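Local coordinates for SVP1-like protein 2 (Kluyveromyces lactis, PDB 4V16) that is a WD-repeat beta-propeller of the PROPPIN family that binds phosphoinositides and associates with membranes, probably with roles in mitochondrial or peroxisomal functions, at residues A[273-284]-A[296-307]. Residues are numbered along the deposited sequence; the frame is centred on the assembly and turned at random.
Sequences FKLKVSKGSNDC and IVWPNRRLADTF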
loop_
_atom_site.group_PDB
_atom_site.type_symbol
_atom_site.label_atom_id
_atom_site.label_comp_id
_atom_site.label_asym_id
_atom_site.label_seq_id
_atom_site.Cartn_x
_atom_site.Cartn_y
_atom_site.Cartn_z
ATOM N N PHE A 273 -8.425 2.771 -18.620
ATOM C CA PHE A 273 -7.600 3.861 -19.115
ATOM C C PHE A 273 -6.172 3.400 -19.368
ATOM O O PHE A 273 -5.459 3.020 -18.439
ATOM C CB PHE A 273 -7.607 5.030 -18.130
ATOM C CG PHE A 273 -6.982 6.281 -18.676
ATOM C CD1 PHE A 273 -5.612 6.479 -18.604
ATOM C CD2 PHE A 273 -7.764 7.259 -19.266
ATOM C CE1 PHE A 273 -5.035 7.629 -19.109
ATOM C CE2 PHE A 273 -7.193 8.412 -19.772
ATOM C CZ PHE A 273 -5.827 8.596 -19.693
ATOM N N LYS A 274 -5.764 3.439 -20.632
ATOM C CA LYS A 274 -4.386 3.138 -21.001
ATOM C C LYS A 274 -3.463 4.226 -20.470
ATOM O O LYS A 274 -3.434 5.337 -20.998
ATOM C CB LYS A 274 -4.248 3.015 -22.520
ATOM C CG LYS A 274 -4.991 1.825 -23.107
ATOM C CD LYS A 274 -5.085 1.912 -24.620
ATOM C CE LYS A 274 -5.702 0.652 -25.210
ATOM N NZ LYS A 274 -7.071 0.391 -24.684
ATOM N N LEU A 275 -2.718 3.902 -19.418
ATOM C CA LEU A 275 -1.828 4.866 -18.782
ATOM C C LEU A 275 -0.681 5.255 -19.707
ATOM O O LEU A 275 -0.282 4.480 -20.575
ATOM C CB LEU A 275 -1.277 4.295 -17.474
ATOM C CG LEU A 275 -2.312 4.013 -16.385
ATOM C CD1 LEU A 275 -1.686 3.229 -15.241
ATOM C CD2 LEU A 275 -2.921 5.311 -15.874
ATOM N N LYS A 276 -0.163 6.464 -19.514
ATOM C CA LYS A 276 0.971 6.949 -20.290
ATOM C C LYS A 276 2.281 6.559 -19.611
ATOM O O LYS A 276 2.686 7.179 -18.626
ATOM C CB LYS A 276 0.892 8.465 -20.461
ATOM C CG LYS A 276 -0.443 8.954 -20.994
ATOM C CD LYS A 276 -0.366 10.402 -21.445
ATOM C CE LYS A 276 -1.703 10.887 -21.978
ATOM N NZ LYS A 276 -1.590 12.204 -22.661
ATOM N N VAL A 277 2.932 5.529 -20.143
ATOM C CA VAL A 277 4.173 5.012 -19.573
ATOM C C VAL A 277 5.322 5.059 -20.575
ATOM O O VAL A 277 5.120 4.891 -21.778
ATOM C CB VAL A 277 4.005 3.557 -19.085
ATOM C CG1 VAL A 277 2.988 3.489 -17.960
ATOM C CG2 VAL A 277 3.597 2.642 -20.237
ATOM N N SER A 278 6.526 5.293 -20.063
ATOM C CA SER A 278 7.738 5.201 -20.862
ATOM C C SER A 278 8.356 3.827 -20.639
ATOM O O SER A 278 7.767 2.981 -19.963
ATOM C CB SER A 278 8.728 6.307 -20.492
ATOM O OG SER A 278 9.373 6.026 -19.264
ATOM N N LYS A 279 9.542 3.607 -21.196
ATOM C CA LYS A 279 10.203 2.310 -21.093
ATOM C C LYS A 279 10.736 2.061 -19.683
ATOM O O LYS A 279 10.677 0.939 -19.178
ATOM C CB LYS A 279 11.331 2.214 -22.108
ATOM N N GLY A 280 11.250 3.110 -19.050
ATOM C CA GLY A 280 11.873 2.983 -17.745
ATOM C C GLY A 280 10.905 2.674 -16.616
ATOM O O GLY A 280 11.319 2.227 -15.546
ATOM N N SER A 281 9.617 2.914 -16.849
ATOM C CA SER A 281 8.602 2.705 -15.821
ATOM C C SER A 281 8.269 1.225 -15.655
ATOM O O SER A 281 8.027 0.520 -16.635
ATOM C CB SER A 281 7.332 3.488 -16.159
ATOM O OG SER A 281 7.552 4.888 -16.087
ATOM N N ASN A 282 8.261 0.763 -14.407
ATOM C CA ASN A 282 7.906 -0.620 -14.102
ATOM C C ASN A 282 7.207 -0.762 -12.747
ATOM O O ASN A 282 6.986 -1.874 -12.267
ATOM C CB ASN A 282 9.155 -1.505 -14.138
ATOM C CG ASN A 282 10.273 -0.974 -13.263
ATOM O OD1 ASN A 282 10.240 -1.108 -12.039
ATOM N ND2 ASN A 282 11.280 -0.377 -13.891
ATOM N N ASP A 283 6.851 0.367 -12.141
ATOM C CA ASP A 283 6.203 0.365 -10.833
ATOM C C ASP A 283 5.456 1.674 -10.619
ATOM O O ASP A 283 5.835 2.708 -11.166
ATOM C CB ASP A 283 7.238 0.155 -9.719
ATOM C CG ASP A 283 6.601 -0.071 -8.355
ATOM O OD1 ASP A 283 5.643 -0.869 -8.264
ATOM O OD2 ASP A 283 7.058 0.547 -7.369
ATOM N N CYS A 284 4.387 1.621 -9.831
ATOM C CA CYS A 284 3.655 2.822 -9.450
ATOM C C CYS A 284 2.801 2.537 -8.221
ATOM O O CYS A 284 2.753 1.403 -7.741
ATOM C CB CYS A 284 2.782 3.321 -10.606
ATOM S SG CYS A 284 1.344 2.283 -10.987
ATOM N N ILE A 296 -1.864 8.682 -9.530
ATOM C CA ILE A 296 -0.860 7.655 -9.788
ATOM C C ILE A 296 0.528 8.273 -9.689
ATOM O O ILE A 296 0.857 9.183 -10.448
ATOM C CB ILE A 296 -1.026 7.014 -11.182
ATOM C CG1 ILE A 296 -2.455 6.506 -11.387
ATOM C CG2 ILE A 296 -0.027 5.877 -11.370
ATOM C CD1 ILE A 296 -2.892 5.440 -10.402
ATOM N N VAL A 297 1.336 7.780 -8.754
ATOM C CA VAL A 297 2.695 8.279 -8.569
ATOM C C VAL A 297 3.700 7.386 -9.291
ATOM O O VAL A 297 3.725 6.173 -9.081
ATOM C CB VAL A 297 3.062 8.364 -7.077
ATOM C CG1 VAL A 297 4.545 8.666 -6.897
ATOM C CG2 VAL A 297 2.214 9.425 -6.390
ATOM N N TRP A 298 4.526 7.999 -10.136
ATOM C CA TRP A 298 5.543 7.275 -10.892
ATOM C C TRP A 298 6.931 7.551 -10.311
ATOM O O TRP A 298 7.448 8.658 -10.453
ATOM C CB TRP A 298 5.502 7.677 -12.366
ATOM C CG TRP A 298 4.174 7.442 -13.021
ATOM C CD1 TRP A 298 3.190 8.363 -13.229
ATOM C CD2 TRP A 298 3.687 6.205 -13.557
ATOM N NE1 TRP A 298 2.120 7.778 -13.862
ATOM C CE2 TRP A 298 2.399 6.454 -14.074
ATOM C CE3 TRP A 298 4.212 4.911 -13.650
ATOM C CZ2 TRP A 298 1.629 5.459 -14.676
ATOM C CZ3 TRP A 298 3.446 3.924 -14.247
ATOM C CH2 TRP A 298 2.168 4.205 -14.751
ATOM N N PRO A 299 7.543 6.548 -9.655
ATOM C CA PRO A 299 8.817 6.789 -8.961
ATOM C C PRO A 299 9.978 7.163 -9.883
ATOM O O PRO A 299 10.638 8.173 -9.637
ATOM C CB PRO A 299 9.099 5.453 -8.263
ATOM C CG PRO A 299 8.320 4.442 -9.022
ATOM C CD PRO A 299 7.096 5.150 -9.511
ATOM N N ASN A 300 10.226 6.366 -10.918
ATOM C CA ASN A 300 11.381 6.592 -11.785
ATOM C C ASN A 300 11.303 7.918 -12.542
ATOM O O ASN A 300 12.309 8.613 -12.686
ATOM C CB ASN A 300 11.532 5.436 -12.776
ATOM C CG ASN A 300 11.984 4.146 -12.106
ATOM O OD1 ASN A 300 12.647 4.167 -11.068
ATOM N ND2 ASN A 300 11.631 3.014 -12.705
ATOM N N ARG A 301 10.112 8.270 -13.014
ATOM C CA ARG A 301 9.921 9.517 -13.751
ATOM C C ARG A 301 9.701 10.699 -12.813
ATOM O O ARG A 301 9.663 11.846 -13.258
ATOM C CB ARG A 301 8.731 9.398 -14.705
ATOM C CG ARG A 301 8.805 8.205 -15.640
ATOM C CD ARG A 301 8.952 8.627 -17.092
ATOM N NE ARG A 301 7.733 9.223 -17.633
ATOM C CZ ARG A 301 6.621 8.543 -17.903
ATOM N NH1 ARG A 301 6.554 7.239 -17.665
ATOM N NH2 ARG A 301 5.565 9.173 -18.400
ATOM N N ARG A 302 9.563 10.411 -11.519
ATOM C CA ARG A 302 9.225 11.427 -10.524
ATOM C C ARG A 302 8.014 12.227 -10.993
ATOM O O ARG A 302 8.104 13.432 -11.226
ATOM C CB ARG A 302 10.412 12.357 -10.264
ATOM C CG ARG A 302 11.658 11.656 -9.737
ATOM C CD ARG A 302 12.722 12.663 -9.324
ATOM N NE ARG A 302 12.307 13.447 -8.158
ATOM C CZ ARG A 302 12.677 13.206 -6.902
ATOM N NH1 ARG A 302 13.490 12.197 -6.610
ATOM N NH2 ARG A 302 12.237 13.986 -5.922
ATOM N N LEU A 303 6.883 11.543 -11.122
ATOM C CA LEU A 303 5.710 12.108 -11.776
ATOM C C LEU A 303 4.423 11.675 -11.081
ATOM O O LEU A 303 4.344 10.571 -10.536
ATOM C CB LEU A 303 5.690 11.678 -13.245
ATOM C CG LEU A 303 5.345 12.704 -14.324
ATOM C CD1 LEU A 303 6.214 13.950 -14.234
ATOM C CD2 LEU A 303 5.505 12.053 -15.688
ATOM N N ALA A 304 3.420 12.551 -11.105
ATOM C CA ALA A 304 2.127 12.271 -10.488
ATOM C C ALA A 304 0.975 12.618 -11.432
ATOM O O ALA A 304 0.786 13.781 -11.795
ATOM C CB ALA A 304 1.989 13.038 -9.187
ATOM N N ASP A 305 0.212 11.599 -11.822
ATOM C CA ASP A 305 -0.942 11.777 -12.701
ATOM C C ASP A 305 -2.230 11.906 -11.895
ATOM O O ASP A 305 -2.567 11.018 -11.120
ATOM C CB ASP A 305 -1.066 10.598 -13.674
ATOM C CG ASP A 305 0.056 10.555 -14.693
ATOM O OD1 ASP A 305 0.536 11.633 -15.099
ATOM O OD2 ASP A 305 0.456 9.441 -15.094
ATOM N N THR A 306 -2.950 13.008 -12.093
ATOM C CA THR A 306 -4.228 13.228 -11.420
ATOM C C THR A 306 -5.391 12.829 -12.326
ATOM O O THR A 306 -5.500 13.316 -13.452
ATOM C CB THR A 306 -4.400 14.699 -11.002
ATOM O OG1 THR A 306 -3.278 15.108 -10.208
ATOM C CG2 THR A 306 -5.685 14.885 -10.201
ATOM N N PHE A 307 -6.257 11.952 -11.824
ATOM C CA PHE A 307 -7.400 11.457 -12.589
ATOM C C PHE A 307 -8.727 11.918 -11.996
ATOM O O PHE A 307 -8.851 12.080 -10.780
ATOM C CB PHE A 307 -7.382 9.928 -12.650
ATOM C CG PHE A 307 -6.306 9.366 -13.531
ATOM C CD1 PHE A 307 -5.050 9.085 -13.020
ATOM C CD2 PHE A 307 -6.553 9.108 -14.870
ATOM C CE1 PHE A 307 -4.059 8.564 -13.828
ATOM C CE2 PHE A 307 -5.566 8.586 -15.685
ATOM C CZ PHE A 307 -4.317 8.313 -15.163
HETATM O O HOH W 1 8.159 5.499 -13.114
#
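Between Phe-273 and Phe-307 the backbones stand well apart, with CA atoms 10.0 Å from each other, but they close to 5.0 Å between the CA atoms of Cys-284 and Trp-298. Segment 296-307 is a hairpin of two strands whose turn carries a G1 beta bulge, Arg-302 and Leu-303 both facing Trp-298. At the wide end the rings of Phe-273 and Phe-307 form a T-shaped pair, centroids 5.2 Å apart and planes at 80°. Phe-307 offers its edge, and its CE2 sits over the face of Phe-273. Leu-275 bridges two aromatics. Its CD2 meets Phe-307 CZ, and its CD1 lies 4.0 Å from Trp-298 CH2, at the indole edge. Trp-298 has CG beside its backbone N (chi1 -58°), which turns the indole toward the 273-284 loop. Cys-284 CB packs over one face of this ring, 4.0 Å from the centroid of the six-membered ring. Ile-296 CG2 lies over the same face, and Val-277 CG1 comes in obliquely at CH2. The indole N-H is satisfied: NE1 donates to Asp-305 OD2 at 2.7 Å, meeting the carboxylate from above its plane. Asp-305 OD1 forms a salt bridge with Arg-325. With an alanine in place of Trp-298, Leu-275, Val-277 and Cys-284 would probably lose their shared packing surface, and Asp-305 a donor. Beyond the indole the contact turns polar. Asn-300 ND2 donates to Gly-280 O at 3.0 Å, from above the carbonyl plane. The bent Arg-301 chain makes a weak bond from NH1 to Ser-281 OG, which also binds a water. Overall, this is an interblade connection of the beta-propeller: the loop leaves outer strand 271-274, crosses the next blade's hairpin end, and enters that blade's first strand, 285-288.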